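Long-range contact in formiminoglutamase (Trypanosoma cruzi, PDB 4MYK), which hydrolyses formiminoglutamate as an arginase-like manganese metalloenzyme with a binuclear metal site in an alpha/beta fold: residues 177-187 / 201-211. The protein carries 1 engineered substitution. Sequence-based numbering, arbitrary orientation.
Sequences GKRFVEFACQG and HQGHLMWLSEV
Cys185 SG sits above one face of the Trp207 indole, 3.5 Å from CE3, in a sulfur-aromatic contact shifted toward the rim, and Leu205 CB, two residues earlier in the chain, shares that face. At the indole edge lie Cys185 O, 3.2 Å from CE3, and Gln186 N. The Phe183 ring receives Val211 CG2 over one face, 3.7 Å from the ring centroid, a CH-pi contact from the helix that starts after Trp207; Met206 SD approaches the same ring obliquely. The His204 imidazole is met at its edge: NE2 donates to Lys178 O at 2.9 Å, the nitrogen standing 45° out of the carbonyl plane, while Phe180 O lies beside CD2. Phe183 and His204 project from one face of strands 180-183 and 204-207, the parallel partners of a beta-alpha-beta crossover through helix 192-200, at one margin of the arginase-fold sheet. Their backbone ladder includes Glu182 N to His204 O (2.8 Å) and Met206 N to Glu182 O. On the face opposite Phe183 and Met206, Glu182 CG packs against Leu205 CD2 at 3.8 Å; a bend at chi2 (-84°) turns the carboxylate away from that leucine, its OE1 accepts from Asn144 ND2, and the Glu182 side chain comes within about 5 Å of that of the manganese ligand Asp146.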
ATOM      1  N   GLY A 177      12.497  10.972  32.177  1.00 24.58           N
ATOM      2  CA  GLY A 177      11.818  11.349  30.952  1.00 19.42           C
ATOM      3  C   GLY A 177      12.707  11.810  29.814  1.00 18.16           C
ATOM      4  O   GLY A 177      12.311  11.712  28.661  1.00 19.18           O
ATOM      5  N   LYS A 178      13.895  12.324  30.120  1.00 18.47           N
ATOM      6  CA  LYS A 178      14.838  12.693  29.072  1.00 20.10           C
ATOM      7  C   LYS A 178      15.199  11.468  28.255  1.00 17.63           C
ATOM      8  O   LYS A 178      15.804  11.578  27.196  1.00 19.04           O
ATOM      9  CB  LYS A 178      16.119  13.283  29.653  1.00 21.42           C
ATOM     10  CG  LYS A 178      15.924  14.393  30.650  1.00 27.18           C
ATOM     11  CD  LYS A 178      17.285  14.901  31.137  1.00 31.08           C
ATOM     12  CE  LYS A 178      17.256  15.226  32.634  1.00 35.43           C
ATOM     13  NZ  LYS A 178      18.584  15.632  33.179  1.00 32.50           N
ATOM     14  N   ARG A 179      14.841  10.293  28.759  1.00 17.99           N
ATOM     15  CA  ARG A 179      15.172   9.044  28.068  1.00 19.18           C
ATOM     16  C   ARG A 179      13.940   8.341  27.499  1.00 16.09           C
ATOM     17  O   ARG A 179      13.941   7.138  27.270  1.00 13.78           O
ATOM     18  CB  ARG A 179      15.996   8.130  28.975  1.00 18.69           C
ATOM     19  CG  ARG A 179      17.390   8.699  29.218  1.00 17.78           C
ATOM     20  CD  ARG A 179      18.153   7.923  30.263  1.00 17.49           C
ATOM     21  NE  ARG A 179      18.377   6.540  29.865  1.00 18.20           N
ATOM     22  CZ  ARG A 179      19.066   5.670  30.593  1.00 18.63           C
ATOM     23  NH1 ARG A 179      19.594   6.054  31.748  1.00 21.98           N
ATOM     24  NH2 ARG A 179      19.231   4.427  30.169  1.00 20.04           N
ATOM     25  N   PHE A 180      12.901   9.133  27.253  1.00 20.15           N
ATOM     26  CA  PHE A 180      11.673   8.630  26.655  1.00 18.82           C
ATOM     27  C   PHE A 180      11.392   9.258  25.292  1.00 17.80           C
ATOM     28  O   PHE A 180      11.362  10.475  25.143  1.00 18.42           O
ATOM     29  CB  PHE A 180      10.483   8.817  27.599  1.00 17.63           C
ATOM     30  CG  PHE A 180       9.171   8.429  26.993  1.00 16.29           C
ATOM     31  CD1 PHE A 180       8.920   7.121  26.637  1.00 17.00           C
ATOM     32  CD2 PHE A 180       8.186   9.372  26.785  1.00 19.26           C
ATOM     33  CE1 PHE A 180       7.708   6.765  26.072  1.00 18.26           C
ATOM     34  CE2 PHE A 180       6.972   9.017  26.224  1.00 19.37           C
ATOM     35  CZ  PHE A 180       6.735   7.714  25.871  1.00 13.92           C
ATOM     36  N   VAL A 181      11.193   8.410  24.294  1.00 18.62           N
ATOM     37  CA  VAL A 181      10.894   8.884  22.952  1.00 19.08           C
ATOM     38  C   VAL A 181       9.569   8.315  22.432  1.00 17.93           C
ATOM     39  O   VAL A 181       9.316   7.113  22.514  1.00 16.65           O
ATOM     40  CB  VAL A 181      12.032   8.558  21.964  1.00 19.23           C
ATOM     41  CG1 VAL A 181      11.658   9.006  20.561  1.00 16.06           C
ATOM     42  CG2 VAL A 181      13.324   9.213  22.416  1.00 17.64           C
ATOM     43  N   GLU A 182       8.723   9.208  21.930  1.00 18.18           N
ATOM     44  CA  GLU A 182       7.541   8.836  21.170  1.00 19.54           C
ATOM     45  C   GLU A 182       7.975   8.844  19.719  1.00 17.26           C
ATOM     46  O   GLU A 182       8.384   9.877  19.198  1.00 17.23           O
ATOM     47  CB  GLU A 182       6.423   9.858  21.374  1.00 20.99           C
ATOM     48  CG  GLU A 182       5.936   9.989  22.813  1.00 20.93           C
ATOM     49  CD  GLU A 182       4.893   8.947  23.195  1.00 22.78           C
ATOM     50  OE1 GLU A 182       4.825   7.883  22.553  1.00 18.39           O
ATOM     51  OE2 GLU A 182       4.132   9.196  24.153  1.00 30.03           O
ATOM     52  N   PHE A 183       7.904   7.687  19.075  1.00 16.38           N
ATOM     53  CA  PHE A 183       8.469   7.525  17.746  1.00 15.92           C
ATOM     54  C   PHE A 183       7.410   7.261  16.685  1.00 15.02           C
ATOM     55  O   PHE A 183       6.622   6.327  16.809  1.00 16.60           O
ATOM     56  CB  PHE A 183       9.476   6.384  17.753  1.00 15.20           C
ATOM     57  CG  PHE A 183      10.375   6.377  16.565  1.00 15.23           C
ATOM     58  CD1 PHE A 183      10.006   5.707  15.403  1.00 16.50           C
ATOM     59  CD2 PHE A 183      11.583   7.051  16.596  1.00 16.08           C
ATOM     60  CE1 PHE A 183      10.828   5.707  14.297  1.00 13.97           C
ATOM     61  CE2 PHE A 183      12.415   7.054  15.491  1.00 19.32           C
ATOM     62  CZ  PHE A 183      12.041   6.379  14.342  1.00 19.16           C
ATOM     63  N   ALA A 184       7.403   8.096  15.649  1.00 15.85           N
ATOM     64  CA  ALA A 184       6.462   7.971  14.534  1.00 15.46           C
ATOM     65  C   ALA A 184       5.031   8.261  14.955  1.00 16.12           C
ATOM     66  O   ALA A 184       4.088   7.701  14.403  1.00 17.47           O
ATOM     67  CB  ALA A 184       6.551   6.594  13.901  1.00 14.45           C
ATOM     68  N   CYS A 185       4.875   9.129  15.942  1.00 14.49           N
ATOM     69  CA  CYS A 185       3.557   9.594  16.330  1.00 16.87           C
ATOM     70  C   CYS A 185       2.995  10.556  15.269  1.00 17.50           C
ATOM     71  O   CYS A 185       3.749  11.188  14.523  1.00 16.72           O
ATOM     72  CB  CYS A 185       3.603  10.243  17.719  1.00 18.66           C
ATOM     73  SG  CYS A 185       4.949  11.421  17.931  1.00 19.83           S
ATOM     74  N   GLN A 186       1.669  10.649  15.212  1.00 15.04           N
ATOM     75  CA  GLN A 186       0.979  11.396  14.164  1.00 17.34           C
ATOM     76  C   GLN A 186       0.194  12.601  14.723  1.00 21.01           C
ATOM     77  O   GLN A 186      -0.692  12.422  15.554  1.00 18.03           O
ATOM     78  CB  GLN A 186       0.078  10.449  13.363  1.00 13.34           C
ATOM     79  CG  GLN A 186       0.889   9.426  12.597  1.00 15.70           C
ATOM     80  CD  GLN A 186       0.051   8.537  11.704  1.00 19.96           C
ATOM     81  OE1 GLN A 186      -1.027   8.918  11.264  1.00 20.16           O
ATOM     82  NE2 GLN A 186       0.548   7.342  11.430  1.00 15.80           N
ATOM     83  N   GLY A 187       0.527  13.813  14.269  1.00 15.22           N
ATOM     84  CA  GLY A 187      -0.093  15.031  14.772  1.00 17.86           C
ATOM     85  C   GLY A 187      -1.611  15.134  14.632  1.00 20.11           C
ATOM     86  O   GLY A 187      -2.261  15.912  15.329  1.00 20.75           O
ATOM     87  N   HIS A 201       7.863  16.606  30.679  1.00 22.28           N
ATOM     88  CA  HIS A 201       8.626  15.593  31.379  1.00 22.81           C
ATOM     89  C   HIS A 201       9.963  15.406  30.687  1.00 20.69           C
ATOM     90  O   HIS A 201      10.726  14.511  31.035  1.00 25.16           O
ATOM     91  CB  HIS A 201       7.856  14.270  31.427  1.00 24.75           C
ATOM     92  CG  HIS A 201       6.901  14.170  32.576  1.00 26.56           C
ATOM     93  ND1 HIS A 201       5.627  14.695  32.535  1.00 31.06           N
ATOM     94  CD2 HIS A 201       7.037  13.608  33.800  1.00 27.61           C
ATOM     95  CE1 HIS A 201       5.021  14.466  33.686  1.00 30.92           C
ATOM     96  NE2 HIS A 201       5.853  13.805  34.469  1.00 31.33           N
ATOM     97  N   GLN A 202      10.220  16.265  29.704  1.00 23.12           N
ATOM     98  CA  GLN A 202      11.455  16.267  28.929  1.00 20.93           C
ATOM     99  C   GLN A 202      11.594  15.069  27.983  1.00 21.31           C
ATOM    100  O   GLN A 202      12.693  14.735  27.545  1.00 18.49           O
ATOM    101  CB  GLN A 202      12.665  16.367  29.845  1.00 29.00           C
ATOM    102  CG  GLN A 202      12.704  17.628  30.668  1.00 29.57           C
ATOM    103  CD  GLN A 202      13.925  17.671  31.550  1.00 37.07           C
ATOM    104  OE1 GLN A 202      13.900  17.192  32.686  1.00 36.89           O
ATOM    105  NE2 GLN A 202      15.013  18.229  31.028  1.00 38.89           N
ATOM    106  N   GLY A 203      10.469  14.441  27.670  1.00 19.34           N
ATOM    107  CA  GLY A 203      10.422  13.401  26.663  1.00 17.85           C
ATOM    108  C   GLY A 203      10.433  13.979  25.261  1.00 20.91           C
ATOM    109  O   GLY A 203      10.192  15.174  25.062  1.00 21.62           O
ATOM    110  N   HIS A 204      10.706  13.121  24.282  1.00 20.10           N
ATOM    111  CA  HIS A 204      10.948  13.573  22.920  1.00 19.43           C
ATOM    112  C   HIS A 204       9.885  13.077  21.955  1.00 19.46           C
ATOM    113  O   HIS A 204       9.539  11.896  21.936  1.00 16.66           O
ATOM    114  CB  HIS A 204      12.339  13.128  22.456  1.00 18.12           C
ATOM    115  CG  HIS A 204      13.405  13.354  23.478  1.00 16.85           C
ATOM    116  ND1 HIS A 204      14.312  14.385  23.394  1.00 20.61           N
ATOM    117  CD2 HIS A 204      13.682  12.704  24.633  1.00 17.95           C
ATOM    118  CE1 HIS A 204      15.113  14.351  24.443  1.00 19.59           C
ATOM    119  NE2 HIS A 204      14.749  13.343  25.213  1.00 20.23           N
ATOM    120  N   LEU A 205       9.370  14.002  21.152  1.00 22.00           N
ATOM    121  CA  LEU A 205       8.426  13.657  20.100  1.00 20.37           C
ATOM    122  C   LEU A 205       9.137  13.583  18.765  1.00 20.56           C
ATOM    123  O   LEU A 205       9.717  14.564  18.312  1.00 21.49           O
ATOM    124  CB  LEU A 205       7.296  14.680  20.023  1.00 21.07           C
ATOM    125  CG  LEU A 205       6.584  15.006  21.336  1.00 22.08           C
ATOM    126  CD1 LEU A 205       5.330  15.831  21.052  1.00 23.00           C
ATOM    127  CD2 LEU A 205       6.227  13.748  22.089  1.00 20.47           C
ATOM    128  N   MET A 206       9.088  12.405  18.149  1.00 19.76           N
ATOM    129  CA  MET A 206       9.636  12.191  16.818  1.00 17.10           C
ATOM    130  C   MET A 206       8.536  11.862  15.806  1.00 19.28           C
ATOM    131  O   MET A 206       8.293  10.692  15.495  1.00 18.18           O
ATOM    132  CB  MET A 206      10.682  11.085  16.859  1.00 18.44           C
ATOM    133  CG  MET A 206      11.977  11.549  17.497  1.00 19.26           C
ATOM    134  SD  MET A 206      13.348  10.408  17.315  1.00 19.62           S
ATOM    135  CE  MET A 206      14.650  11.433  17.967  1.00 23.36           C
ATOM    136  N   TRP A 207       7.875  12.912  15.309  1.00 19.98           N
ATOM    137  CA  TRP A 207       6.698  12.782  14.448  1.00 15.53           C
ATOM    138  C   TRP A 207       7.004  11.956  13.220  1.00 16.73           C
ATOM    139  O   TRP A 207       8.132  11.956  12.737  1.00 17.51           O
ATOM    140  CB  TRP A 207       6.192  14.155  14.002  1.00 16.96           C
ATOM    141  CG  TRP A 207       5.806  15.063  15.121  1.00 15.99           C
ATOM    142  CD1 TRP A 207       6.489  16.152  15.557  1.00 17.72           C
ATOM    143  CD2 TRP A 207       4.642  14.955  15.961  1.00 19.46           C
ATOM    144  NE1 TRP A 207       5.827  16.736  16.610  1.00 20.24           N
ATOM    145  CE2 TRP A 207       4.689  16.019  16.875  1.00 18.53           C
ATOM    146  CE3 TRP A 207       3.565  14.058  16.026  1.00 20.33           C
ATOM    147  CZ2 TRP A 207       3.703  16.216  17.843  1.00 18.86           C
ATOM    148  CZ3 TRP A 207       2.585  14.260  16.990  1.00 17.70           C
ATOM    149  CH2 TRP A 207       2.661  15.327  17.881  1.00 17.95           C
ATOM    150  N   LEU A 208       5.994  11.244  12.726  1.00 17.66           N
ATOM    151  CA  LEU A 208       6.136  10.434  11.517  1.00 17.90           C
ATOM    152  C   LEU A 208       6.888  11.189  10.403  1.00 15.57           C
ATOM    153  O   LEU A 208       7.867  10.686   9.853  1.00 15.81           O
ATOM    154  CB  LEU A 208       4.754   9.972  11.032  1.00 16.01           C
ATOM    155  CG  LEU A 208       4.687   9.103   9.774  1.00 16.42           C
ATOM    156  CD1 LEU A 208       5.498   7.829   9.943  1.00 15.80           C
ATOM    157  CD2 LEU A 208       3.254   8.787   9.411  1.00 15.87           C
ATOM    158  N   SER A 209       6.432  12.405  10.105  1.00 15.16           N
ATOM    159  CA  SER A 209       7.002  13.216   9.038  1.00 15.88           C
ATOM    160  C   SER A 209       8.521  13.382   9.160  1.00 18.28           C
ATOM    161  O   SER A 209       9.236  13.404   8.162  1.00 19.30           O
ATOM    162  CB  SER A 209       6.299  14.582   8.959  1.00 18.26           C
ATOM    163  OG  SER A 209       6.401  15.295  10.176  1.00 17.57           O
ATOM    164  N   GLU A 210       9.016  13.475  10.384  1.00 20.94           N
ATOM    165  CA  GLU A 210      10.449  13.638  10.598  1.00 20.60           C
ATOM    166  C   GLU A 210      11.203  12.305  10.507  1.00 21.19           C
ATOM    167  O   GLU A 210      12.312  12.248   9.960  1.00 21.49           O
ATOM    168  CB  GLU A 210      10.715  14.374  11.915  1.00 20.97           C
ATOM    169  CG  GLU A 210      11.213  13.521  13.048  1.00 24.11           C
ATOM    170  CD  GLU A 210      11.515  14.350  14.292  1.00 33.94           C
ATOM    171  OE1 GLU A 210      10.629  15.140  14.721  1.00 29.51           O
ATOM    172  OE2 GLU A 210      12.641  14.210  14.830  1.00 26.29           O
ATOM    173  N   VAL A 211      10.596  11.233  11.014  1.00 18.50           N
ATOM    174  CA  VAL A 211      11.150   9.887  10.817  1.00 17.23           C
ATOM    175  C   VAL A 211      11.315   9.616   9.313  1.00 18.20           C
ATOM    176  O   VAL A 211      12.350   9.136   8.849  1.00 16.19           O
ATOM    177  CB  VAL A 211      10.238   8.794  11.438  1.00 16.28           C
ATOM    178  CG1 VAL A 211      10.706   7.399  11.047  1.00 16.52           C
ATOM    179  CG2 VAL A 211      10.172   8.933  12.951  1.00 16.64           C
TER